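PDB 4FC9: type III effector Xcv3220-like C-terminal domain-containing protein from Xanthomonas campestris pv. vesicatoria, which is secreted into plant host cells as a type III effector and, through this all-helical C-terminal domain, probably acts as a ubiquitin ligase. Local coordinates for residues A43-V48 with K157-W162; E52-L57 with G76-L81; Q95-M100 with E166-A171; T70-F75 with S148-A153. All blocks are in the same frame, centred on the assembly; numbering follows the deposited sequence.

Overall arrangement
Helix 32-49 opens contact 1 with residues 43-48, and the loop after it opens contact 2 at 52-57 and then contact 4 at 70-75. Contact 2 closes first, where 76-81 leads into helix 79-88. Helix 91-101 then opens contact 3, and the long return through helix 112-129 brings the chain to 148-153, which closes contact 4. Helix 152-171 completes contact 1 and finally contact 3. Contacts 2 and 4 both nest inside the loop of contact 1 but cross each other, while contact 3 crosses contacts 1 and 4. Contacts 1, 2 and 4 touch one another around the first half of helix 152-171; contact 3 lies beyond, its centre about 27 Å from that of contact 4.

Contact 1 of 4, residues A43-V48 with K157-W162; sequences AMLSTV and KAVQMW
A bend at the third torsion of Met44 (chi3 73°) folds its methyl back toward Trp162, whose CG stands anti to its own backbone N (chi1 -175°), which lays the indole alongside Met44. The residue is a selenomethionine, and its SE rides 3.6 Å above the plane of the indole, displaced toward the rim, with Trp162 CD2 3.7 Å from Met44 SE. The methyl continues over the same system toward the five-membered ring, so that Met44 CE lies 3.7 Å from Trp162 CG; the two side chains meet nearly at a right angle. This Met-aromatic contact joins helices 32-49 and 152-171, whose segments 43-48 and 157-162 run antiparallel (171°) with their local axes 9.6 Å apart in the interior of the all-helical domain. A turn before Trp162, Val159 meets the root of Met44 with both its methyls. Its CG1 branch is 3.6 Å from Met44 CB and 3.7 Å from Leu45 CD2, while Val159 CG2 passes Val48 CG2 at 3.9 Å, the two valines sliding by in opposite directions. Leu45 is partly exposed and covers the outer side of this apolar seam. Trp162 also packs against Thr40 and Ile37, one and two turns before Met44.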
loop_
_atom_site.group_PDB
_atom_site.type_symbol
_atom_site.label_atom_id
_atom_site.label_comp_id
_atom_site.label_asym_id
_atom_site.label_seq_id
_atom_site.Cartn_x
_atom_site.Cartn_y
_atom_site.Cartn_z
ATOM N N ALA A 43 -2.136 6.014 -11.473
ATOM C CA ALA A 43 -2.338 5.372 -12.770
ATOM C C ALA A 43 -2.684 3.893 -12.610
ATOM O O ALA A 43 -3.551 3.368 -13.310
ATOM C CB ALA A 43 -1.097 5.530 -13.631
HETATM N N MSE A 44 -1.998 3.229 -11.686
HETATM C CA MSE A 44 -2.251 1.823 -11.394
HETATM C C MSE A 44 -3.655 1.625 -10.845
HETATM O O MSE A 44 -4.363 0.699 -11.251
HETATM C CB MSE A 44 -1.218 1.291 -10.403
HETATM C CG MSE A 44 0.179 1.215 -10.981
HETATM SE SE MSE A 44 1.551 0.887 -9.651
HETATM C CE MSE A 44 1.190 -0.989 -9.259
ATOM N N LEU A 45 -4.050 2.500 -9.925
ATOM C CA LEU A 45 -5.398 2.476 -9.366
ATOM C C LEU A 45 -6.417 2.682 -10.466
ATOM O O LEU A 45 -7.451 2.017 -10.495
ATOM C CB LEU A 45 -5.568 3.572 -8.322
ATOM C CG LEU A 45 -4.952 3.280 -6.967
ATOM C CD1 LEU A 45 -5.272 4.413 -6.017
ATOM C CD2 LEU A 45 -5.482 1.960 -6.446
ATOM N N SER A 46 -6.122 3.615 -11.365
ATOM C CA SER A 46 -6.977 3.857 -12.513
ATOM C C SER A 46 -7.070 2.598 -13.362
ATOM O O SER A 46 -8.151 2.206 -13.782
ATOM C CB SER A 46 -6.434 5.005 -13.355
ATOM O OG SER A 46 -7.305 5.280 -14.435
ATOM N N THR A 47 -5.929 1.967 -13.608
ATOM C CA THR A 47 -5.893 0.746 -14.394
ATOM C C THR A 47 -6.791 -0.315 -13.755
ATOM O O THR A 47 -7.655 -0.890 -14.416
ATOM C CB THR A 47 -4.456 0.221 -14.544
ATOM O OG1 THR A 47 -3.660 1.215 -15.199
ATOM C CG2 THR A 47 -4.429 -1.049 -15.380
ATOM N N VAL A 48 -6.624 -0.533 -12.457
ATOM C CA VAL A 48 -7.408 -1.540 -11.749
ATOM C C VAL A 48 -8.911 -1.234 -11.680
ATOM O O VAL A 48 -9.741 -2.097 -11.958
ATOM C CB VAL A 48 -6.875 -1.752 -10.316
ATOM C CG1 VAL A 48 -7.815 -2.648 -9.520
ATOM C CG2 VAL A 48 -5.478 -2.334 -10.358
ATOM N N LYS A 157 -5.686 -3.192 -3.238
ATOM C CA LYS A 157 -4.803 -3.323 -2.087
ATOM C C LYS A 157 -3.361 -3.557 -2.526
ATOM O O LYS A 157 -2.431 -3.042 -1.912
ATOM C CB LYS A 157 -5.266 -4.425 -1.128
ATOM C CG LYS A 157 -4.361 -4.590 0.095
ATOM C CD LYS A 157 -4.330 -3.346 0.977
ATOM C CE LYS A 157 -5.661 -3.131 1.669
ATOM N NZ LYS A 157 -5.600 -2.025 2.665
ATOM N N ALA A 158 -3.175 -4.324 -3.595
ATOM C CA ALA A 158 -1.832 -4.584 -4.097
ATOM C C ALA A 158 -1.175 -3.304 -4.595
ATOM O O ALA A 158 0.023 -3.105 -4.412
ATOM C CB ALA A 158 -1.860 -5.634 -5.190
ATOM N N VAL A 159 -1.960 -2.434 -5.219
ATOM C CA VAL A 159 -1.456 -1.135 -5.665
ATOM C C VAL A 159 -1.090 -0.271 -4.462
ATOM O O VAL A 159 -0.070 0.421 -4.475
ATOM C CB VAL A 159 -2.475 -0.396 -6.563
ATOM C CG1 VAL A 159 -1.980 1.008 -6.887
ATOM C CG2 VAL A 159 -2.733 -1.175 -7.840
ATOM N N GLN A 160 -1.918 -0.328 -3.421
ATOM C CA GLN A 160 -1.620 0.356 -2.163
ATOM C C GLN A 160 -0.261 -0.054 -1.645
ATOM O O GLN A 160 0.536 0.790 -1.238
ATOM C CB GLN A 160 -2.656 0.030 -1.087
ATOM C CG GLN A 160 -3.869 0.917 -1.092
ATOM C CD GLN A 160 -4.541 0.964 0.261
ATOM O OE1 GLN A 160 -4.833 -0.071 0.850
ATOM N NE2 GLN A 160 -4.778 2.164 0.766
HETATM N N MSE A 161 -0.005 -1.357 -1.650
HETATM C CA MSE A 161 1.258 -1.858 -1.152
HETATM C C MSE A 161 2.408 -1.468 -2.063
HETATM O O MSE A 161 3.530 -1.256 -1.595
HETATM C CB MSE A 161 1.240 -3.369 -0.956
HETATM C CG MSE A 161 2.474 -3.810 -0.187
HETATM SE SE MSE A 161 2.686 -5.673 0.050
HETATM C CE MSE A 161 4.585 -5.664 0.536
ATOM N N TRP A 162 2.133 -1.364 -3.359
ATOM C CA TRP A 162 3.167 -0.913 -4.273
ATOM C C TRP A 162 3.622 0.481 -3.879
ATOM O O TRP A 162 4.818 0.743 -3.783
ATOM C CB TRP A 162 2.701 -0.921 -5.724
ATOM C CG TRP A 162 3.822 -0.559 -6.651
ATOM C CD1 TRP A 162 4.717 -1.412 -7.230
ATOM C CD2 TRP A 162 4.193 0.759 -7.075
ATOM N NE1 TRP A 162 5.610 -0.709 -8.003
ATOM C CE2 TRP A 162 5.309 0.626 -7.925
ATOM C CE3 TRP A 162 3.681 2.038 -6.828
ATOM C CZ2 TRP A 162 5.925 1.725 -8.526
ATOM C CZ3 TRP A 162 4.292 3.127 -7.426
ATOM C CH2 TRP A 162 5.402 2.964 -8.264
#

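Contact 2 of 4, residues E52-L57 with G76-L81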
loop_
_atom_site.group_PDB
_atom_site.type_symbol
_atom_site.label_atom_id
_atom_site.label_comp_id
_atom_site.label_asym_id
_atom_site.label_seq_id
_atom_site.Cartn_x
_atom_site.Cartn_y
_atom_site.Cartn_z
ATOM N N GLU A 52 -10.326 -1.841 -15.291
ATOM C CA GLU A 52 -10.521 -3.221 -14.859
ATOM C C GLU A 52 -9.434 -4.131 -15.422
ATOM O O GLU A 52 -9.698 -5.232 -15.904
ATOM C CB GLU A 52 -11.929 -3.710 -15.202
ATOM C CG GLU A 52 -13.002 -2.942 -14.453
ATOM C CD GLU A 52 -14.405 -3.352 -14.833
ATOM O OE1 GLU A 52 -14.836 -3.039 -15.965
ATOM O OE2 GLU A 52 -15.081 -3.979 -13.998
ATOM N N ARG A 53 -8.203 -3.641 -15.342
ATOM C CA ARG A 53 -7.033 -4.354 -15.830
ATOM C C ARG A 53 -5.960 -4.488 -14.746
ATOM O O ARG A 53 -5.965 -3.763 -13.750
ATOM C CB ARG A 53 -6.474 -3.666 -17.082
ATOM C CG ARG A 53 -7.407 -3.764 -18.284
ATOM C CD ARG A 53 -7.022 -2.809 -19.400
ATOM N NE ARG A 53 -5.735 -3.141 -20.009
ATOM C CZ ARG A 53 -5.271 -2.579 -21.121
ATOM N NH1 ARG A 53 -5.986 -1.660 -21.754
ATOM N NH2 ARG A 53 -4.090 -2.937 -21.606
ATOM N N ASN A 54 -5.051 -5.431 -14.965
ATOM C CA ASN A 54 -4.042 -5.842 -14.002
ATOM C C ASN A 54 -2.680 -5.237 -14.362
ATOM O O ASN A 54 -2.009 -5.721 -15.272
ATOM C CB ASN A 54 -3.963 -7.375 -14.033
ATOM C CG ASN A 54 -3.086 -7.958 -12.939
ATOM O OD1 ASN A 54 -2.313 -7.257 -12.288
ATOM N ND2 ASN A 54 -3.199 -9.265 -12.745
ATOM N N PRO A 55 -2.260 -4.181 -13.639
ATOM C CA PRO A 55 -1.000 -3.497 -13.953
ATOM C C PRO A 55 0.242 -4.296 -13.570
ATOM O O PRO A 55 1.360 -3.844 -13.812
ATOM C CB PRO A 55 -1.078 -2.224 -13.103
ATOM C CG PRO A 55 -1.926 -2.604 -11.948
ATOM C CD PRO A 55 -2.958 -3.547 -12.508
ATOM N N PHE A 56 0.045 -5.469 -12.983
ATOM C CA PHE A 56 1.160 -6.267 -12.498
ATOM C C PHE A 56 1.629 -7.283 -13.526
ATOM O O PHE A 56 2.649 -7.940 -13.334
ATOM C CB PHE A 56 0.796 -6.944 -11.174
ATOM C CG PHE A 56 0.551 -5.968 -10.054
ATOM C CD1 PHE A 56 1.610 -5.367 -9.398
ATOM C CD2 PHE A 56 -0.739 -5.635 -9.674
ATOM C CE1 PHE A 56 1.388 -4.455 -8.374
ATOM C CE2 PHE A 56 -0.971 -4.727 -8.651
ATOM C CZ PHE A 56 0.094 -4.135 -7.998
ATOM N N LEU A 57 0.888 -7.399 -14.621
ATOM C CA LEU A 57 1.278 -8.290 -15.702
ATOM C C LEU A 57 1.511 -7.517 -16.987
ATOM O O LEU A 57 0.814 -6.544 -17.273
ATOM C CB LEU A 57 0.223 -9.378 -15.926
ATOM C CG LEU A 57 0.097 -10.467 -14.861
ATOM C CD1 LEU A 57 -1.129 -11.316 -15.124
ATOM C CD2 LEU A 57 1.347 -11.329 -14.817
ATOM N N GLY A 76 -1.104 -15.885 -6.474
ATOM C CA GLY A 76 0.075 -16.719 -6.572
ATOM C C GLY A 76 0.534 -16.935 -7.998
ATOM O O GLY A 76 1.689 -17.274 -8.236
ATOM N N GLN A 77 -0.380 -16.746 -8.946
ATOM C CA GLN A 77 -0.088 -16.944 -10.365
ATOM C C GLN A 77 0.485 -15.689 -11.016
ATOM O O GLN A 77 0.866 -15.703 -12.185
ATOM C CB GLN A 77 -1.341 -17.410 -11.107
ATOM C CG GLN A 77 -1.752 -18.833 -10.766
ATOM C CD GLN A 77 -3.148 -19.165 -11.244
ATOM O OE1 GLN A 77 -4.079 -18.385 -11.057
ATOM N NE2 GLN A 77 -3.298 -20.321 -11.874
ATOM N N VAL A 78 0.543 -14.605 -10.249
ATOM C CA VAL A 78 1.191 -13.382 -10.703
ATOM C C VAL A 78 2.467 -13.178 -9.889
ATOM O O VAL A 78 2.406 -12.953 -8.682
ATOM C CB VAL A 78 0.262 -12.158 -10.557
ATOM C CG1 VAL A 78 0.961 -10.896 -11.019
ATOM C CG2 VAL A 78 -1.018 -12.368 -11.343
ATOM N N PRO A 79 3.630 -13.287 -10.544
ATOM C CA PRO A 79 4.938 -13.191 -9.887
ATOM C C PRO A 79 5.107 -11.963 -8.993
ATOM O O PRO A 79 5.565 -12.109 -7.862
ATOM C CB PRO A 79 5.903 -13.128 -11.065
ATOM C CG PRO A 79 5.227 -13.928 -12.111
ATOM C CD PRO A 79 3.763 -13.631 -11.969
ATOM N N ALA A 80 4.740 -10.783 -9.487
ATOM C CA ALA A 80 4.864 -9.558 -8.709
ATOM C C ALA A 80 4.053 -9.625 -7.417
ATOM O O ALA A 80 4.483 -9.117 -6.378
ATOM C CB ALA A 80 4.440 -8.354 -9.542
ATOM N N LEU A 81 2.884 -10.257 -7.486
ATOM C CA LEU A 81 1.995 -10.340 -6.331
ATOM C C LEU A 81 2.456 -11.418 -5.368
ATOM O O LEU A 81 2.317 -11.276 -4.155
ATOM C CB LEU A 81 0.563 -10.614 -6.768
ATOM C CG LEU A 81 -0.075 -9.561 -7.666
ATOM C CD1 LEU A 81 -1.482 -9.984 -8.014
ATOM C CD2 LEU A 81 -0.068 -8.200 -6.978
HETATM O O HOH W 1 4.181 -10.227 -12.292
#
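One face of the Phe56 ring is covered by Leu81, whose CD2 sits over the ring centre, 3.8 Å from the centroid, in a CH-pi contact; the leucine comes in nearly perpendicular to the phenylalanine side chain. In the ring plane, at its edge, lies the side-chain amide oxygen of Asn54, OD1. Ala80 adds an oblique touch, its CB 4.1 Å from Phe56 CD1. Val78 CG1 reaches Leu57 CD2 at 3.8 Å and Phe56 CB at 4.0 Å, while Val78 CG2 touches both Leu57 CD1 and Asn54 ND2. A water links the backbones, donating to Phe56 O at 2.9 Å and accepting from Ala80 N at 2.9 Å, which satisfies an amide in the first turn of helix 79-88. Phe56 also packs on Met44 and Val159, so its ring extends into the helical core. With CG anti to the backbone N (chi1 -172°), Asn54 swings OD1 back over its own chain to accept from Phe56 N at 3.0 Å, from above the carbonyl plane. That bond makes an Asx turn, set within a type I beta turn from Asn54 to Leu57, which presents Phe56 and Leu57 to the N-terminal end of helix 79-88 and its N-cap residue, Val78.

Contact 3 of 4, residues Q95-M100 with E166-A171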
loop_
_atom_site.group_PDB
_atom_site.type_symbol
_atom_site.label_atom_id
_atom_site.label_comp_id
_atom_site.label_asym_id
_atom_site.label_seq_id
_atom_site.Cartn_x
_atom_site.Cartn_y
_atom_site.Cartn_z
ATOM N N GLN A 95 8.239 -3.474 10.073
ATOM C CA GLN A 95 8.937 -2.490 10.893
ATOM C C GLN A 95 8.946 -1.125 10.206
ATOM O O GLN A 95 8.704 -0.107 10.851
ATOM C CB GLN A 95 10.369 -2.945 11.178
ATOM C CG GLN A 95 10.977 -2.370 12.452
ATOM C CD GLN A 95 10.588 -3.141 13.707
ATOM O OE1 GLN A 95 11.239 -4.124 14.080
ATOM N NE2 GLN A 95 9.531 -2.687 14.372
ATOM N N ARG A 96 9.214 -1.102 8.901
ATOM C CA ARG A 96 9.230 0.151 8.139
ATOM C C ARG A 96 7.851 0.797 8.085
ATOM O O ARG A 96 7.724 2.024 8.141
ATOM C CB ARG A 96 9.748 -0.068 6.716
ATOM C CG ARG A 96 11.214 -0.428 6.628
ATOM C CD ARG A 96 12.100 0.693 7.136
ATOM N NE ARG A 96 13.480 0.512 6.697
ATOM C CZ ARG A 96 14.523 1.140 7.225
ATOM N NH1 ARG A 96 15.746 0.917 6.758
ATOM N NH2 ARG A 96 14.347 1.991 8.225
ATOM N N VAL A 97 6.823 -0.032 7.962
ATOM C CA VAL A 97 5.461 0.474 7.953
ATOM C C VAL A 97 5.156 1.163 9.278
ATOM O O VAL A 97 4.582 2.252 9.299
ATOM C CB VAL A 97 4.437 -0.644 7.692
ATOM C CG1 VAL A 97 3.014 -0.119 7.868
ATOM C CG2 VAL A 97 4.631 -1.228 6.303
ATOM N N SER A 98 5.556 0.536 10.383
ATOM C CA SER A 98 5.359 1.123 11.706
ATOM C C SER A 98 6.148 2.409 11.857
ATOM O O SER A 98 5.688 3.357 12.497
ATOM C CB SER A 98 5.780 0.150 12.804
ATOM O OG SER A 98 4.786 -0.831 13.014
ATOM N N ASP A 99 7.341 2.436 11.272
ATOM C CA ASP A 99 8.188 3.615 11.352
ATOM C C ASP A 99 7.546 4.793 10.645
ATOM O O ASP A 99 7.610 5.925 11.119
ATOM C CB ASP A 99 9.565 3.338 10.757
ATOM C CG ASP A 99 10.379 2.386 11.603
ATOM O OD1 ASP A 99 9.940 2.064 12.730
ATOM O OD2 ASP A 99 11.461 1.966 11.140
HETATM N N MSE A 100 6.927 4.515 9.502
HETATM C CA MSE A 100 6.275 5.555 8.723
HETATM C C MSE A 100 4.995 6.010 9.409
HETATM O O MSE A 100 4.750 7.206 9.553
HETATM C CB MSE A 100 5.966 5.061 7.310
HETATM C CG MSE A 100 6.339 6.060 6.223
HETATM SE SE MSE A 100 5.173 5.971 4.663
HETATM C CE MSE A 100 5.396 4.086 4.220
ATOM N N GLU A 166 7.342 1.622 -2.231
ATOM C CA GLU A 166 8.092 2.656 -2.928
ATOM C C GLU A 166 8.343 3.875 -2.031
ATOM O O GLU A 166 9.378 4.529 -2.141
ATOM C CB GLU A 166 7.399 3.054 -4.235
ATOM C CG GLU A 166 7.327 1.922 -5.263
ATOM C CD GLU A 166 8.688 1.341 -5.601
ATOM O OE1 GLU A 166 9.601 2.130 -5.928
ATOM O OE2 GLU A 166 8.847 0.101 -5.534
ATOM N N LEU A 167 7.403 4.172 -1.138
ATOM C CA LEU A 167 7.600 5.249 -0.169
ATOM C C LEU A 167 8.673 4.877 0.860
ATOM O O LEU A 167 9.471 5.722 1.275
ATOM C CB LEU A 167 6.283 5.626 0.519
ATOM C CG LEU A 167 5.237 6.341 -0.347
ATOM C CD1 LEU A 167 3.924 6.500 0.403
ATOM C CD2 LEU A 167 5.742 7.698 -0.819
ATOM N N ILE A 168 8.694 3.609 1.261
ATOM C CA ILE A 168 9.721 3.102 2.166
ATOM C C ILE A 168 11.114 3.250 1.554
ATOM O O ILE A 168 12.041 3.718 2.214
ATOM C CB ILE A 168 9.458 1.627 2.548
ATOM C CG1 ILE A 168 8.266 1.534 3.502
ATOM C CG2 ILE A 168 10.687 1.008 3.184
ATOM C CD1 ILE A 168 7.751 0.127 3.721
ATOM N N VAL A 169 11.248 2.873 0.284
ATOM C CA VAL A 169 12.532 2.937 -0.412
ATOM C C VAL A 169 12.973 4.374 -0.690
ATOM O O VAL A 169 14.163 4.679 -0.698
ATOM C CB VAL A 169 12.494 2.121 -1.720
ATOM C CG1 VAL A 169 13.761 2.326 -2.539
ATOM C CG2 VAL A 169 12.297 0.650 -1.400
ATOM N N HIS A 170 12.014 5.264 -0.903
ATOM C CA HIS A 170 12.359 6.663 -1.085
ATOM C C HIS A 170 12.958 7.225 0.196
ATOM O O HIS A 170 13.947 7.962 0.171
ATOM C CB HIS A 170 11.140 7.488 -1.478
ATOM C CG HIS A 170 11.477 8.903 -1.820
ATOM N ND1 HIS A 170 11.504 9.908 -0.879
ATOM C CD2 HIS A 170 11.843 9.473 -2.993
ATOM C CE1 HIS A 170 11.859 11.041 -1.460
ATOM N NE2 HIS A 170 12.066 10.803 -2.744
ATOM N N ALA A 171 12.348 6.863 1.319
ATOM C CA ALA A 171 12.809 7.304 2.623
ATOM C C ALA A 171 14.113 6.618 3.014
ATOM O O ALA A 171 14.983 7.234 3.623
ATOM C CB ALA A 171 11.737 7.060 3.673
#
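Ile168 meets Arg96 and Met100 where helix 152-171 crosses helix 91-101 almost perpendicularly, at 77°, with 10.5 Å between the local axes. It is a helix-helix crossing within the all-helical domain, and its steep angle keeps the contact to a small patch around one isoleucine. The apolar contacts come first. Ile168 CD1, at the end of an extended chain (chi2 168°), touches Arg96 CB at 3.6 Å, and the shorter branch, Ile168 CG2, lies 3.8 Å from Arg96 CG. The aliphatic root of the arginine therefore rests across both arms of the isoleucine. On the other side Met100, a selenomethionine modelled in two conformations, bends in one of them so that its CE comes 3.9 Å from Ile168 CG1 and 4.1 Å from Leu167 CB; this part is less certain than the rest. A looser apolar touch puts Val97 CG2 4.3 Å from Ile168 CD1, and Leu167 also packs on Leu34 of helix 32-49. The salt bridges run to residues after helix 152-171 and do not join the two segments. Glu166 OE1 forms one with NH1 of Arg176. Arg96 turns at its second torsion (chi2 -64°), which carries the guanidinium group past Ile168 to a separate salt bridge between its NE and OD1 of Asp175.

Contact 4 of 4, residues T70-F75 with S148-A153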
loop_
_atom_site.group_PDB
_atom_site.type_symbol
_atom_site.label_atom_id
_atom_site.label_comp_id
_atom_site.label_asym_id
_atom_site.label_seq_id
_atom_site.Cartn_x
_atom_site.Cartn_y
_atom_site.Cartn_z
ATOM N N THR A 70 -6.611 -17.205 -19.303
ATOM C CA THR A 70 -7.216 -18.448 -18.860
ATOM C C THR A 70 -6.544 -18.997 -17.601
ATOM O O THR A 70 -7.223 -19.446 -16.680
ATOM C CB THR A 70 -7.191 -19.496 -19.997
ATOM O OG1 THR A 70 -8.026 -19.050 -21.073
ATOM C CG2 THR A 70 -7.691 -20.846 -19.516
ATOM N N ASP A 71 -5.215 -18.917 -17.546
ATOM C CA ASP A 71 -4.447 -19.556 -16.478
ATOM C C ASP A 71 -4.028 -18.620 -15.343
ATOM O O ASP A 71 -3.160 -18.963 -14.543
ATOM C CB ASP A 71 -3.206 -20.236 -17.061
ATOM C CG ASP A 71 -2.249 -19.250 -17.708
ATOM O OD1 ASP A 71 -2.704 -18.171 -18.150
ATOM O OD2 ASP A 71 -1.038 -19.559 -17.775
ATOM N N VAL A 72 -4.631 -17.440 -15.271
ATOM C CA VAL A 72 -4.302 -16.504 -14.203
ATOM C C VAL A 72 -5.552 -16.033 -13.472
ATOM O O VAL A 72 -6.288 -15.177 -13.968
ATOM C CB VAL A 72 -3.557 -15.275 -14.732
ATOM C CG1 VAL A 72 -3.157 -14.372 -13.572
ATOM C CG2 VAL A 72 -2.337 -15.697 -15.529
ATOM N N THR A 73 -5.792 -16.592 -12.291
ATOM C CA THR A 73 -6.990 -16.263 -11.533
ATOM C C THR A 73 -6.699 -15.970 -10.062
ATOM O O THR A 73 -7.605 -15.615 -9.318
ATOM C CB THR A 73 -8.029 -17.393 -11.619
ATOM O OG1 THR A 73 -7.519 -18.570 -10.982
ATOM C CG2 THR A 73 -8.369 -17.707 -13.071
ATOM N N THR A 74 -5.441 -16.118 -9.652
ATOM C CA THR A 74 -5.056 -15.905 -8.258
ATOM C C THR A 74 -3.772 -15.095 -8.112
ATOM O O THR A 74 -2.992 -14.965 -9.057
ATOM C CB THR A 74 -4.842 -17.237 -7.498
ATOM O OG1 THR A 74 -3.806 -17.993 -8.134
ATOM C CG2 THR A 74 -6.121 -18.059 -7.459
ATOM N N PHE A 75 -3.556 -14.570 -6.906
ATOM C CA PHE A 75 -2.351 -13.812 -6.591
ATOM C C PHE A 75 -1.082 -14.612 -6.847
ATOM O O PHE A 75 -0.103 -14.088 -7.369
ATOM C CB PHE A 75 -2.375 -13.352 -5.127
ATOM C CG PHE A 75 -2.892 -11.955 -4.939
ATOM C CD1 PHE A 75 -4.095 -11.561 -5.512
ATOM C CD2 PHE A 75 -2.182 -11.032 -4.184
ATOM C CE1 PHE A 75 -4.574 -10.276 -5.347
ATOM C CE2 PHE A 75 -2.658 -9.740 -4.008
ATOM C CZ PHE A 75 -3.859 -9.363 -4.591
ATOM N N SER A 148 -5.698 -15.864 -3.204
ATOM C CA SER A 148 -6.615 -14.730 -3.317
ATOM C C SER A 148 -7.007 -14.469 -4.765
ATOM O O SER A 148 -6.168 -14.540 -5.660
ATOM C CB SER A 148 -5.993 -13.461 -2.723
ATOM O OG SER A 148 -5.773 -13.599 -1.333
ATOM N N PRO A 149 -8.287 -14.134 -4.995
ATOM C CA PRO A 149 -8.741 -13.801 -6.343
ATOM C C PRO A 149 -8.143 -12.484 -6.800
ATOM O O PRO A 149 -7.769 -11.641 -5.977
ATOM C CB PRO A 149 -10.249 -13.627 -6.162
ATOM C CG PRO A 149 -10.388 -13.152 -4.770
ATOM C CD PRO A 149 -9.347 -13.916 -3.996
ATOM N N LEU A 150 -8.051 -12.323 -8.110
ATOM C CA LEU A 150 -7.692 -11.052 -8.700
ATOM C C LEU A 150 -8.985 -10.326 -8.994
ATOM O O LEU A 150 -9.684 -10.657 -9.945
ATOM C CB LEU A 150 -6.906 -11.276 -9.987
ATOM C CG LEU A 150 -5.607 -12.037 -9.740
ATOM C CD1 LEU A 150 -5.048 -12.607 -11.018
ATOM C CD2 LEU A 150 -4.611 -11.114 -9.093
ATOM N N ASP A 151 -9.323 -9.363 -8.148
ATOM C CA ASP A 151 -10.498 -8.535 -8.373
ATOM C C ASP A 151 -10.192 -7.095 -7.994
ATOM O O ASP A 151 -9.062 -6.773 -7.632
ATOM C CB ASP A 151 -11.729 -9.079 -7.629
ATOM C CG ASP A 151 -11.550 -9.115 -6.114
ATOM O OD1 ASP A 151 -11.049 -8.134 -5.532
ATOM O OD2 ASP A 151 -11.933 -10.133 -5.496
ATOM N N VAL A 152 -11.198 -6.233 -8.063
ATOM C CA VAL A 152 -10.977 -4.804 -7.852
ATOM C C VAL A 152 -10.407 -4.480 -6.464
ATOM O O VAL A 152 -9.484 -3.678 -6.344
ATOM C CB VAL A 152 -12.248 -3.962 -8.160
ATOM C CG1 VAL A 152 -13.391 -4.318 -7.226
ATOM C CG2 VAL A 152 -11.933 -2.472 -8.090
ATOM N N ALA A 153 -10.927 -5.140 -5.433
ATOM C CA ALA A 153 -10.516 -4.876 -4.056
ATOM C C ALA A 153 -9.136 -5.439 -3.746
ATOM O O ALA A 153 -8.321 -4.782 -3.102
ATOM C CB ALA A 153 -11.534 -5.443 -3.094
HETATM O O HOH W 2 -9.571 -14.063 -9.648
#
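Ser148 O accepts a hydrogen bond from Phe75 N, which approaches in the carbonyl plane, 2.9 Å from Ser148 O with an N-H...O angle of 147°. Thr74 CA stands 3.1 Å from the same Ser148 O in a CA-H...O contact. These bring the two backbones together near Thr74. A water that accepts from Leu150 N at 2.8 Å lies near Thr73 O as well, but its separation from that oxygen is too short to trust. The second loop leads straight into helix 152-171: Asp151 is its N-cap, and OD1 receives a weak capping bond from Ala153 N at 3.0 Å and another bond from Thr154 N. The Phe75-Ser148 bond and the packing of Leu150 tie the entry of this long helix to the loop before helix 79-88. Leu150 supplies the apolar grip with its two methyls. With CG anti to the carbonyl carbon (chi1 -61°), the side chain turns toward 70-75, so that CD1 lies 3.6 Å from Val72 CG1 and Leu150 CD2 lies 3.6 Å from Phe75 CD1. The Phe75 ring also passes close to Ser148, whose CB is 3.9 Å from Phe75 CD1. Both Leu150 and Phe75 pack further on Leu81 of helix 79-88, while Thr74 OG1 hydrogen-bonds to Gln77 OE1 and Ser148 OG to His145 N.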